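Local coordinates for protein URE2 (PDB 4EXJ), which is of unknown function but belongs to the glutathione S-transferase superfamily and may have a glutathione-linked or transcription-regulatory role like its namesake URE2, at residues A4-G9 with K16-G21; A26-H31 with D77-E82; E67-L72 with D165-V170; W155-G158 with I163-I166. All coordinates share one frame; numbering follows the deposited sequence.

In the fold
The four contacts follow the two-domain glutathione transferase fold from sheet to helical core. Contacts 1 and 2 reach the thioredoxin-like sheet, at its neighbouring strands 4-8 and 28-32; contact 1 is buried and wholly apolar, whereas contact 2 lies at the surface and adds a water bridge. Helix 68-79 serves twice, its last turn in contact 2 and its first turns in contact 3; the two centres lie about 14 Å apart. Contact 3, centred about 4 Å from the centre of the chain, joins the two domains through leucine, isoleucine and alanine side chains, beside a buried asparagine amide. Contact 4 shares Asp165 and Ile166 with it on helix 163-179, but there a buried carboxylate dominates.

Contact 1. Residues A4-G9 with K16-G21; sequences AILYTG and KPLVLG
Leu6 and the pair Pro17-Leu18 join strand 4-8 to helix 15-23 within the opening beta-alpha-beta unit of the thioredoxin-like domain, the N-terminal domain of the glutathione transferase fold. The direct contact is entirely apolar. With CG anti to the backbone N (chi1 177°), Leu6 directs its two methyls to neighbouring residues of one helical turn. CD1 meets the proline ring, 4.0 Å from Pro17 CG and 4.2 Å from Pro17 CB, and the two side chains cross at about a right angle. CD2 instead rests against the helix backbone, with Leu18 CA 3.8 Å from Leu6 CD2. The leucine thus straddles the junction of the two helical residues, and the segments come within 7.6 Å between the CA atoms of Leu6 and Leu18. Neighbouring elements close the layer: Pro17 also packs on Ile71 and Ile75 of helix 68-79, and Leu18 on Val30 and Met32 of strand 28-32.

Hydrogen bonding belongs to the surrounding frame. Leu6 pairs through its backbone with Lys29 and His31 of the parallel neighbour, while Thr8 OG1 bonds to Gly14 O just ahead of the helix and so ties the strand's end to the helix's beginning. Within the helix, Gly21 N bonds to Pro17 O at 2.9 Å. Across the layer, the CD2 methyl of Leu6 also reaches Leu18 CB, at 4.2 Å.

Contact 2. Residues A26-H31 with D77-E82; sequences APIKVH and DTYDKE
Tyr79, in the last turn of helix 68-79, lays its side chain across the Ala26-Ile28 corner that leads into edge strand 28-32 of the thioredoxin-like sheet. Its CB starts the contact 4.1 Å from Ala26 CB. The first torsion, -60°, sets CG beside the backbone N and brings the ring over this alanine, whose CB lies over one face, 4.0 Å from Tyr79 CG. Thr78 CG2 covers the opposite face from within the helix, so the ring is held between two methyl groups. Farther along, the proline ring comes obliquely to the CD1-CE1 bond: Pro27 CD is 3.6 Å from Tyr79 CD1, and Pro27 CG is 3.5 Å from Tyr79 CE1. Also from the Ala26 side of the ring, Ile28 CD1 reaches obliquely to Tyr79 CE2 at 4.0 Å with the end of its chain. At the tip, a water molecule lies 3.0 Å from Tyr79 OH and donates to Pro27 O at 2.8 Å. That carbonyl belongs to the central residue of an inverse gamma turn, and the hydroxyl also packs on Ala4 of the adjoining strand. Just past the helix, Asp80 fixes the departing chain by bonding to the backbone nitrogens of Lys84 and Phe85. No direct hydrogen bond joins the two segments. Contact between them therefore relies on the tyrosine's carbon framework, with water linking its phenol oxygen to the turn.

Contact 3. Residues E67-L72 with D165-V170; sequences ESNNIL and DIAFLV
Leu72 overlaps Ala167 and Ile166 with its two methyls, joining helix 68-79 of the thioredoxin-like domain to helix 163-179 of the mainly helical C-terminal domain across the interdomain interface of the glutathione transferase fold. CD1 takes the alanine, 3.9 Å from Ala167 CB, while Leu72 CD2 meets the beta-branch of the preceding residue, 4.2 Å from Ile166 CG2. A first torsion of -79° sets Leu72 CG beside its own backbone N and anti to the carbonyl carbon, and the fork opens toward the second helix. The short helical segments run roughly antiparallel, their axes at 147° and 10.9 Å apart at closest approach. They draw nearest at Asn69 and Ala167, with CA atoms separated by 6.9 Å; a methyl is all that Ala167 brings to this point.

One turn before the leucine, the amide of Asn69 meets that same methyl. Its nitrogen and oxygen approach Ala167 CB about equally, and neither makes a polar bond to helix segment 165-170. The amide is satisfied by other parts of the chain: ND2 donates to Leu103 O and Gln106 OE1 on helix 93-120, while OD1 accepts from Lys16 NZ. This couples three helices around a buried polar group, with apolar packing alongside. The second subunit also reaches helix 68-79: Asn70 OD1 bonds to Asn100 ND2 of that neighbouring chain, and Asn69 packs on its Phe104. Back in the interdomain layer, Asn69 ND2 lies 4.0 Å from Ala167 CB.

Contact 4. Residues W155-G158 with I163-I166; sequences WFVG and IVDI
The N-terminal cap of helix 163-179, close to the capping box recurrent in the glutathione transferase helical domain, reaches the loop residues Trp155-Val157 through Asp165. Asp165 OD2 accepts from Thr162 N while Thr162 OG1 bonds to Val164 N, and the neighbouring Phe161-Ile166 contact fits a hydrophobic staple. The other oxygen of Asp165 holds the loop: Phe156 N donates to the syn lone pair of Asp165 OD1 over 3.1 Å, nearly straight at 164°. Trp198 NE1 bonds to the same oxygen. Two aromatic edges border it near their ring planes, with Trp155 CE3 3.6 Å and Phe156 CD2 3.4 Å from Asp165 OD1. A water bridges the segments by accepting from Val157 N at 2.9 Å and donating to Asp165 OD2 at 2.6 Å.

Val164 adds separate apolar packing. Its CG1, anti to the backbone N (chi1 171°), lies 3.5 Å from Phe156 CB, while its CG2 is 3.8 Å from Val157 CG2. Beyond the valine, the Phe156 ring stacks with Phe168. Several N-H groups converging on a buried carboxylate would be expected to stabilise its negative charge. One aspartate both bonds back to the N-cap residue Thr162 and ties the preceding loop to the first turn.

Contact 1. Residues A4-G9 with K16-G21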
loop_
_atom_site.group_PDB
_atom_site.type_symbol
_atom_site.label_atom_id
_atom_site.label_comp_id
_atom_site.label_asym_id
_atom_site.label_seq_id
_atom_site.Cartn_x
_atom_site.Cartn_y
_atom_site.Cartn_z
ATOM N N ALA B 4 -11.034 -17.164 15.657
ATOM C CA ALA B 4 -10.416 -15.931 15.183
ATOM C C ALA B 4 -11.237 -14.707 15.609
ATOM O O ALA B 4 -12.473 -14.753 15.640
ATOM C CB ALA B 4 -10.251 -15.978 13.663
ATOM N N ILE B 5 -10.537 -13.615 15.916
ATOM C CA ILE B 5 -11.169 -12.365 16.317
ATOM C C ILE B 5 -10.726 -11.206 15.422
ATOM O O ILE B 5 -9.528 -10.911 15.327
ATOM C CB ILE B 5 -10.760 -11.945 17.744
ATOM C CG1 ILE B 5 -10.965 -13.087 18.742
ATOM C CG2 ILE B 5 -11.504 -10.664 18.150
ATOM C CD1 ILE B 5 -10.385 -12.784 20.117
ATOM N N LEU B 6 -11.693 -10.523 14.818
ATOM C CA LEU B 6 -11.392 -9.313 14.065
ATOM C C LEU B 6 -11.666 -8.083 14.918
ATOM O O LEU B 6 -12.820 -7.781 15.253
ATOM C CB LEU B 6 -12.225 -9.267 12.785
ATOM C CG LEU B 6 -12.042 -7.995 11.942
ATOM C CD1 LEU B 6 -10.678 -7.979 11.267
ATOM C CD2 LEU B 6 -13.133 -7.997 10.892
ATOM N N TYR B 7 -10.606 -7.392 15.300
ATOM C CA TYR B 7 -10.730 -6.119 16.002
ATOM C C TYR B 7 -10.783 -5.043 14.927
ATOM O O TYR B 7 -9.869 -4.919 14.109
ATOM C CB TYR B 7 -9.552 -5.860 16.924
ATOM C CG TYR B 7 -9.462 -6.850 18.067
ATOM C CD1 TYR B 7 -10.213 -6.655 19.221
ATOM C CD2 TYR B 7 -8.651 -7.970 17.986
ATOM C CE1 TYR B 7 -10.155 -7.541 20.272
ATOM C CE2 TYR B 7 -8.582 -8.879 19.050
ATOM C CZ TYR B 7 -9.343 -8.648 20.186
ATOM O OH TYR B 7 -9.300 -9.520 21.250
ATOM N N THR B 8 -11.865 -4.288 14.900
ATOM C CA THR B 8 -11.994 -3.308 13.831
ATOM C C THR B 8 -12.871 -2.129 14.223
ATOM O O THR B 8 -13.385 -2.070 15.341
ATOM C CB THR B 8 -12.495 -3.989 12.532
ATOM O OG1 THR B 8 -12.366 -3.078 11.425
ATOM C CG2 THR B 8 -13.929 -4.457 12.657
ATOM N N GLY B 9 -13.026 -1.191 13.295
ATOM C CA GLY B 9 -13.823 0.009 13.523
ATOM C C GLY B 9 -14.592 0.282 12.253
ATOM O O GLY B 9 -14.272 -0.268 11.218
ATOM N N LYS B 16 -13.316 -3.377 5.486
ATOM C CA LYS B 16 -12.982 -4.290 4.399
ATOM C C LYS B 16 -13.018 -5.773 4.796
ATOM O O LYS B 16 -13.750 -6.564 4.195
ATOM C CB LYS B 16 -11.639 -3.924 3.810
ATOM C CG LYS B 16 -11.660 -2.640 3.007
ATOM C CD LYS B 16 -10.328 -2.438 2.319
ATOM C CE LYS B 16 -9.893 -1.034 2.387
ATOM N NZ LYS B 16 -8.412 -0.815 2.309
ATOM N N PRO B 17 -12.216 -6.171 5.797
ATOM C CA PRO B 17 -12.232 -7.587 6.180
ATOM C C PRO B 17 -13.540 -7.979 6.866
ATOM O O PRO B 17 -13.948 -9.134 6.820
ATOM C CB PRO B 17 -11.008 -7.725 7.123
ATOM C CG PRO B 17 -10.724 -6.337 7.604
ATOM C CD PRO B 17 -11.218 -5.379 6.542
ATOM N N LEU B 18 -14.235 -7.010 7.420
ATOM C CA LEU B 18 -15.522 -7.246 7.985
ATOM C C LEU B 18 -16.528 -7.681 6.939
ATOM O O LEU B 18 -17.183 -8.669 7.082
ATOM C CB LEU B 18 -15.995 -5.951 8.609
ATOM C CG LEU B 18 -17.352 -5.892 9.276
ATOM C CD1 LEU B 18 -17.335 -6.784 10.449
ATOM C CD2 LEU B 18 -17.613 -4.469 9.734
ATOM N N VAL B 19 -16.583 -6.953 5.848
ATOM C CA VAL B 19 -17.427 -7.363 4.729
ATOM C C VAL B 19 -17.065 -8.771 4.219
ATOM O O VAL B 19 -17.947 -9.610 4.038
ATOM C CB VAL B 19 -17.357 -6.352 3.560
ATOM C CG1 VAL B 19 -17.997 -6.910 2.285
ATOM C CG2 VAL B 19 -18.009 -5.017 3.979
ATOM N N LEU B 20 -15.777 -9.012 3.942
ATOM C CA LEU B 20 -15.377 -10.328 3.422
ATOM C C LEU B 20 -15.734 -11.466 4.385
ATOM O O LEU B 20 -16.298 -12.479 3.967
ATOM C CB LEU B 20 -13.883 -10.379 3.088
ATOM C CG LEU B 20 -13.428 -11.751 2.571
ATOM C CD1 LEU B 20 -14.115 -12.097 1.293
ATOM C CD2 LEU B 20 -11.923 -11.714 2.338
ATOM N N GLY B 21 -15.407 -11.300 5.659
ATOM C CA GLY B 21 -15.725 -12.333 6.661
ATOM C C GLY B 21 -17.208 -12.675 6.675
ATOM O O GLY B 21 -17.589 -13.846 6.737
#

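Contact 2. Residues A26-H31 with D77-E82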
loop_
_atom_site.group_PDB
_atom_site.type_symbol
_atom_site.label_atom_id
_atom_site.label_comp_id
_atom_site.label_asym_id
_atom_site.label_seq_id
_atom_site.Cartn_x
_atom_site.Cartn_y
_atom_site.Cartn_z
ATOM N N ALA B 26 -17.567 -16.675 7.646
ATOM C CA ALA B 26 -16.365 -17.229 8.248
ATOM C C ALA B 26 -16.492 -17.250 9.752
ATOM O O ALA B 26 -17.163 -16.396 10.347
ATOM C CB ALA B 26 -15.129 -16.426 7.834
ATOM N N PRO B 27 -15.849 -18.240 10.376
ATOM C CA PRO B 27 -15.860 -18.389 11.822
ATOM C C PRO B 27 -14.962 -17.342 12.459
ATOM O O PRO B 27 -13.928 -17.663 13.037
ATOM C CB PRO B 27 -15.301 -19.797 12.026
ATOM C CG PRO B 27 -14.418 -20.028 10.843
ATOM C CD PRO B 27 -15.099 -19.316 9.703
ATOM N N ILE B 28 -15.353 -16.082 12.314
ATOM C CA ILE B 28 -14.571 -14.972 12.823
ATOM C C ILE B 28 -15.421 -14.126 13.752
ATOM O O ILE B 28 -16.453 -13.607 13.344
ATOM C CB ILE B 28 -14.096 -14.055 11.667
ATOM C CG1 ILE B 28 -13.267 -14.843 10.653
ATOM C CG2 ILE B 28 -13.320 -12.858 12.224
ATOM C CD1 ILE B 28 -12.696 -13.987 9.544
ATOM N N LYS B 29 -14.991 -13.980 14.999
ATOM C CA LYS B 29 -15.720 -13.129 15.922
ATOM C C LYS B 29 -15.346 -11.682 15.677
ATOM O O LYS B 29 -14.168 -11.360 15.560
ATOM C CB LYS B 29 -15.427 -13.518 17.372
ATOM C CG LYS B 29 -16.198 -14.756 17.816
ATOM C CD LYS B 29 -15.890 -15.140 19.255
ATOM C CE LYS B 29 -16.705 -16.350 19.677
ATOM N NZ LYS B 29 -16.397 -16.766 21.074
ATOM N N VAL B 30 -16.347 -10.813 15.597
ATOM C CA VAL B 30 -16.091 -9.391 15.359
ATOM C C VAL B 30 -16.153 -8.545 16.620
ATOM O O VAL B 30 -17.175 -8.510 17.313
ATOM C CB VAL B 30 -17.061 -8.800 14.310
ATOM C CG1 VAL B 30 -16.784 -7.306 14.108
ATOM C CG2 VAL B 30 -16.949 -9.548 13.005
ATOM N N HIS B 31 -15.049 -7.866 16.920
ATOM C CA HIS B 31 -15.022 -6.923 18.021
ATOM C C HIS B 31 -15.019 -5.522 17.452
ATOM O O HIS B 31 -13.961 -4.985 17.121
ATOM C CB HIS B 31 -13.779 -7.152 18.881
ATOM C CG HIS B 31 -13.742 -6.331 20.130
ATOM N ND1 HIS B 31 -13.427 -4.990 20.133
ATOM C CD2 HIS B 31 -13.967 -6.666 21.424
ATOM C CE1 HIS B 31 -13.465 -4.531 21.371
ATOM N NE2 HIS B 31 -13.790 -5.528 22.173
ATOM N N ASP B 77 -7.492 -16.563 1.664
ATOM C CA ASP B 77 -6.667 -17.767 1.588
ATOM C C ASP B 77 -7.140 -18.788 2.611
ATOM O O ASP B 77 -7.195 -19.991 2.335
ATOM C CB ASP B 77 -5.198 -17.443 1.853
ATOM C CG ASP B 77 -4.294 -18.638 1.639
ATOM O OD1 ASP B 77 -4.067 -19.000 0.468
ATOM O OD2 ASP B 77 -3.808 -19.207 2.636
ATOM N N THR B 78 -7.488 -18.296 3.793
ATOM C CA THR B 78 -7.776 -19.169 4.916
ATOM C C THR B 78 -9.196 -19.741 4.876
ATOM O O THR B 78 -9.379 -20.928 5.138
ATOM C CB THR B 78 -7.498 -18.433 6.238
ATOM O OG1 THR B 78 -6.141 -17.972 6.241
ATOM C CG2 THR B 78 -7.741 -19.333 7.444
ATOM N N TYR B 79 -10.181 -18.919 4.507
ATOM C CA TYR B 79 -11.606 -19.275 4.627
ATOM C C TYR B 79 -12.400 -19.371 3.327
ATOM O O TYR B 79 -13.503 -19.925 3.302
ATOM C CB TYR B 79 -12.313 -18.300 5.571
ATOM C CG TYR B 79 -11.733 -18.289 6.957
ATOM C CD1 TYR B 79 -11.970 -19.340 7.843
ATOM C CD2 TYR B 79 -10.953 -17.226 7.389
ATOM C CE1 TYR B 79 -11.436 -19.324 9.124
ATOM C CE2 TYR B 79 -10.419 -17.205 8.660
ATOM C CZ TYR B 79 -10.659 -18.255 9.518
ATOM O OH TYR B 79 -10.116 -18.213 10.777
ATOM N N ASP B 80 -11.881 -18.811 2.244
ATOM C CA ASP B 80 -12.602 -18.884 0.980
ATOM C C ASP B 80 -12.162 -20.151 0.243
ATOM O O ASP B 80 -11.407 -20.101 -0.729
ATOM C CB ASP B 80 -12.352 -17.632 0.142
ATOM C CG ASP B 80 -13.251 -17.548 -1.066
ATOM O OD1 ASP B 80 -14.061 -18.484 -1.289
ATOM O OD2 ASP B 80 -13.146 -16.546 -1.806
ATOM N N LYS B 81 -12.645 -21.291 0.726
ATOM C CA LYS B 81 -12.243 -22.587 0.179
ATOM C C LYS B 81 -12.686 -22.826 -1.268
ATOM O O LYS B 81 -12.012 -23.553 -2.002
ATOM C CB LYS B 81 -12.768 -23.705 1.077
ATOM C CG LYS B 81 -12.279 -23.593 2.495
ATOM C CD LYS B 81 -10.766 -23.673 2.524
ATOM C CE LYS B 81 -10.265 -23.848 3.937
ATOM N NZ LYS B 81 -8.781 -23.909 3.953
ATOM N N GLU B 82 -13.814 -22.243 -1.687
ATOM C CA GLU B 82 -14.258 -22.375 -3.076
ATOM C C GLU B 82 -13.658 -21.311 -4.000
ATOM O O GLU B 82 -13.973 -21.269 -5.181
ATOM C CB GLU B 82 -15.788 -22.302 -3.174
ATOM C CG GLU B 82 -16.527 -23.355 -2.350
ATOM C CD GLU B 82 -16.441 -24.748 -2.951
ATOM O OE1 GLU B 82 -15.833 -24.896 -4.032
ATOM O OE2 GLU B 82 -16.984 -25.695 -2.341
HETATM O O HOH W 1 -11.653 -19.229 13.161
#

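Contact 3. Residues E67-L72 with D165-V170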
loop_
_atom_site.group_PDB
_atom_site.type_symbol
_atom_site.label_atom_id
_atom_site.label_comp_id
_atom_site.label_asym_id
_atom_site.label_seq_id
_atom_site.Cartn_x
_atom_site.Cartn_y
_atom_site.Cartn_z
ATOM N N GLU B 67 -2.878 -4.872 8.665
ATOM C CA GLU B 67 -2.995 -4.178 7.348
ATOM C C GLU B 67 -4.249 -4.668 6.601
ATOM O O GLU B 67 -4.343 -5.815 6.190
ATOM C CB GLU B 67 -1.711 -4.283 6.494
ATOM C CG GLU B 67 -0.434 -3.793 7.181
ATOM C CD GLU B 67 -0.470 -2.313 7.542
ATOM O OE1 GLU B 67 -0.977 -1.509 6.735
ATOM O OE2 GLU B 67 0.018 -1.958 8.633
ATOM N N SER B 68 -5.229 -3.776 6.457
ATOM C CA SER B 68 -6.532 -4.165 5.982
ATOM C C SER B 68 -6.500 -5.011 4.702
ATOM O O SER B 68 -7.174 -6.036 4.631
ATOM C CB SER B 68 -7.380 -2.908 5.769
ATOM O OG SER B 68 -8.729 -3.273 5.638
ATOM N N ASN B 69 -5.780 -4.556 3.674
ATOM C CA ASN B 69 -5.829 -5.287 2.398
ATOM C C ASN B 69 -5.057 -6.604 2.467
ATOM O O ASN B 69 -5.376 -7.568 1.774
ATOM C CB ASN B 69 -5.392 -4.407 1.219
ATOM C CG ASN B 69 -6.431 -3.375 0.894
ATOM O OD1 ASN B 69 -7.424 -3.267 1.608
ATOM N ND2 ASN B 69 -6.236 -2.622 -0.182
ATOM N N ASN B 70 -4.071 -6.656 3.354
ATOM C CA ASN B 70 -3.425 -7.928 3.688
ATOM C C ASN B 70 -4.366 -8.906 4.425
ATOM O O ASN B 70 -4.355 -10.106 4.196
ATOM C CB ASN B 70 -2.200 -7.643 4.558
ATOM C CG ASN B 70 -1.491 -8.905 4.951
ATOM O OD1 ASN B 70 -1.102 -9.696 4.093
ATOM N ND2 ASN B 70 -1.356 -9.125 6.248
ATOM N N ILE B 71 -5.169 -8.387 5.341
ATOM C CA ILE B 71 -6.140 -9.217 6.017
ATOM C C ILE B 71 -7.153 -9.747 4.999
ATOM O O ILE B 71 -7.562 -10.892 5.086
ATOM C CB ILE B 71 -6.808 -8.449 7.160
ATOM C CG1 ILE B 71 -5.737 -8.091 8.200
ATOM C CG2 ILE B 71 -7.967 -9.267 7.754
ATOM C CD1 ILE B 71 -6.207 -7.009 9.229
ATOM N N LEU B 72 -7.544 -8.931 4.022
ATOM C CA LEU B 72 -8.394 -9.439 2.952
ATOM C C LEU B 72 -7.785 -10.699 2.346
ATOM O O LEU B 72 -8.479 -11.708 2.134
ATOM C CB LEU B 72 -8.618 -8.382 1.850
ATOM C CG LEU B 72 -9.658 -7.307 2.184
ATOM C CD1 LEU B 72 -9.727 -6.254 1.062
ATOM C CD2 LEU B 72 -11.047 -7.895 2.440
ATOM N N ASP B 165 -12.814 -5.696 -5.568
ATOM C CA ASP B 165 -14.032 -4.896 -5.508
ATOM C C ASP B 165 -14.414 -4.538 -4.080
ATOM O O ASP B 165 -14.889 -3.436 -3.852
ATOM C CB ASP B 165 -15.203 -5.589 -6.205
ATOM C CG ASP B 165 -14.865 -5.964 -7.638
ATOM O OD1 ASP B 165 -14.743 -5.054 -8.498
ATOM O OD2 ASP B 165 -14.667 -7.176 -7.868
ATOM N N ILE B 166 -14.228 -5.460 -3.135
ATOM C CA ILE B 166 -14.484 -5.127 -1.734
ATOM C C ILE B 166 -13.573 -3.971 -1.299
ATOM O O ILE B 166 -14.051 -2.994 -0.697
ATOM C CB ILE B 166 -14.265 -6.327 -0.814
ATOM C CG1 ILE B 166 -15.281 -7.440 -1.125
ATOM C CG2 ILE B 166 -14.360 -5.932 0.653
ATOM C CD1 ILE B 166 -14.985 -8.740 -0.386
ATOM N N ALA B 167 -12.278 -4.066 -1.587
ATOM C CA ALA B 167 -11.361 -3.008 -1.138
ATOM C C ALA B 167 -11.803 -1.640 -1.711
ATOM O O ALA B 167 -11.966 -0.652 -0.971
ATOM C CB ALA B 167 -9.927 -3.334 -1.529
ATOM N N PHE B 168 -11.987 -1.557 -3.009
ATOM C CA PHE B 168 -12.391 -0.316 -3.613
ATOM C C PHE B 168 -13.800 0.178 -3.177
ATOM O O PHE B 168 -13.991 1.340 -2.952
ATOM C CB PHE B 168 -12.312 -0.411 -5.145
ATOM C CG PHE B 168 -10.939 -0.205 -5.731
ATOM C CD1 PHE B 168 -10.360 1.035 -5.777
ATOM C CD2 PHE B 168 -10.239 -1.252 -6.266
ATOM C CE1 PHE B 168 -9.131 1.203 -6.356
ATOM C CE2 PHE B 168 -9.010 -1.062 -6.838
ATOM C CZ PHE B 168 -8.455 0.163 -6.857
ATOM N N LEU B 169 -14.770 -0.719 -3.090
ATOM C CA LEU B 169 -16.110 -0.313 -2.700
ATOM C C LEU B 169 -16.200 0.248 -1.279
ATOM O O LEU B 169 -16.903 1.184 -1.028
ATOM C CB LEU B 169 -17.132 -1.428 -2.920
ATOM C CG LEU B 169 -17.340 -2.459 -1.853
ATOM C CD1 LEU B 169 -18.170 -1.940 -0.748
ATOM C CD2 LEU B 169 -17.979 -3.649 -2.464
ATOM N N VAL B 170 -15.482 -0.364 -0.366
ATOM C CA VAL B 170 -15.479 0.141 0.981
ATOM C C VAL B 170 -14.862 1.551 1.078
ATOM O O VAL B 170 -15.396 2.398 1.735
ATOM C CB VAL B 170 -14.793 -0.833 1.944
ATOM C CG1 VAL B 170 -14.599 -0.224 3.294
ATOM C CG2 VAL B 170 -15.588 -2.083 2.053
#

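Contact 4. Residues W155-G158 with I163-I166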
loop_
_atom_site.group_PDB
_atom_site.type_symbol
_atom_site.label_atom_id
_atom_site.label_comp_id
_atom_site.label_asym_id
_atom_site.label_seq_id
_atom_site.Cartn_x
_atom_site.Cartn_y
_atom_site.Cartn_z
ATOM N N TRP B 155 -16.287 -5.769 -13.383
ATOM C CA TRP B 155 -15.538 -5.874 -12.122
ATOM C C TRP B 155 -14.057 -5.588 -12.327
ATOM O O TRP B 155 -13.561 -5.574 -13.460
ATOM C CB TRP B 155 -15.706 -7.257 -11.527
ATOM C CG TRP B 155 -17.137 -7.677 -11.369
ATOM C CD1 TRP B 155 -17.799 -8.637 -12.107
ATOM C CD2 TRP B 155 -18.092 -7.153 -10.443
ATOM N NE1 TRP B 155 -19.100 -8.758 -11.663
ATOM C CE2 TRP B 155 -19.309 -7.849 -10.654
ATOM C CE3 TRP B 155 -18.042 -6.167 -9.450
ATOM C CZ2 TRP B 155 -20.459 -7.586 -9.906
ATOM C CZ3 TRP B 155 -19.190 -5.907 -8.718
ATOM C CH2 TRP B 155 -20.377 -6.617 -8.942
ATOM N N PHE B 156 -13.335 -5.354 -11.225
ATOM C CA PHE B 156 -11.934 -4.981 -11.359
ATOM C C PHE B 156 -11.054 -6.090 -11.901
ATOM O O PHE B 156 -10.156 -5.814 -12.697
ATOM C CB PHE B 156 -11.364 -4.467 -10.027
ATOM C CG PHE B 156 -11.522 -2.976 -9.856
ATOM C CD1 PHE B 156 -10.685 -2.090 -10.515
ATOM C CD2 PHE B 156 -12.557 -2.470 -9.079
ATOM C CE1 PHE B 156 -10.838 -0.704 -10.360
ATOM C CE2 PHE B 156 -12.731 -1.094 -8.944
ATOM C CZ PHE B 156 -11.878 -0.216 -9.583
ATOM N N VAL B 157 -11.330 -7.318 -11.483
ATOM C CA VAL B 157 -10.485 -8.457 -11.829
ATOM C C VAL B 157 -11.344 -9.631 -12.270
ATOM O O VAL B 157 -12.282 -10.030 -11.578
ATOM C CB VAL B 157 -9.597 -8.901 -10.626
ATOM C CG1 VAL B 157 -8.705 -10.079 -11.013
ATOM C CG2 VAL B 157 -8.729 -7.719 -10.122
ATOM N N GLY B 158 -11.010 -10.200 -13.419
ATOM C CA GLY B 158 -11.717 -11.402 -13.846
ATOM C C GLY B 158 -13.161 -11.089 -14.176
ATOM O O GLY B 158 -13.465 -10.006 -14.657
ATOM N N ILE B 163 -12.324 -9.712 -3.847
ATOM C CA ILE B 163 -11.732 -8.911 -2.775
ATOM C C ILE B 163 -11.234 -7.555 -3.278
ATOM O O ILE B 163 -11.152 -6.611 -2.496
ATOM C CB ILE B 163 -10.600 -9.661 -1.999
ATOM C CG1 ILE B 163 -9.464 -10.094 -2.949
ATOM C CG2 ILE B 163 -11.191 -10.837 -1.153
ATOM C CD1 ILE B 163 -8.343 -10.838 -2.265
ATOM N N VAL B 164 -10.885 -7.434 -4.560
ATOM C CA VAL B 164 -10.469 -6.125 -5.071
ATOM C C VAL B 164 -11.677 -5.177 -5.113
ATOM O O VAL B 164 -11.600 -3.993 -4.719
ATOM C CB VAL B 164 -9.828 -6.240 -6.452
ATOM C CG1 VAL B 164 -9.599 -4.849 -7.053
ATOM C CG2 VAL B 164 -8.502 -7.008 -6.352
ATOM N N ASP B 165 -12.814 -5.696 -5.568
ATOM C CA ASP B 165 -14.032 -4.896 -5.508
ATOM C C ASP B 165 -14.414 -4.538 -4.080
ATOM O O ASP B 165 -14.889 -3.436 -3.852
ATOM C CB ASP B 165 -15.203 -5.589 -6.205
ATOM C CG ASP B 165 -14.865 -5.964 -7.638
ATOM O OD1 ASP B 165 -14.743 -5.054 -8.498
ATOM O OD2 ASP B 165 -14.667 -7.176 -7.868
ATOM N N ILE B 166 -14.228 -5.460 -3.135
ATOM C CA ILE B 166 -14.484 -5.127 -1.734
ATOM C C ILE B 166 -13.573 -3.971 -1.299
ATOM O O ILE B 166 -14.051 -2.994 -0.697
ATOM C CB ILE B 166 -14.265 -6.327 -0.814
ATOM C CG1 ILE B 166 -15.281 -7.440 -1.125
ATOM C CG2 ILE B 166 -14.360 -5.932 0.653
ATOM C CD1 ILE B 166 -14.985 -8.740 -0.386
HETATM O O HOH W 2 -12.889 -8.375 -9.313
#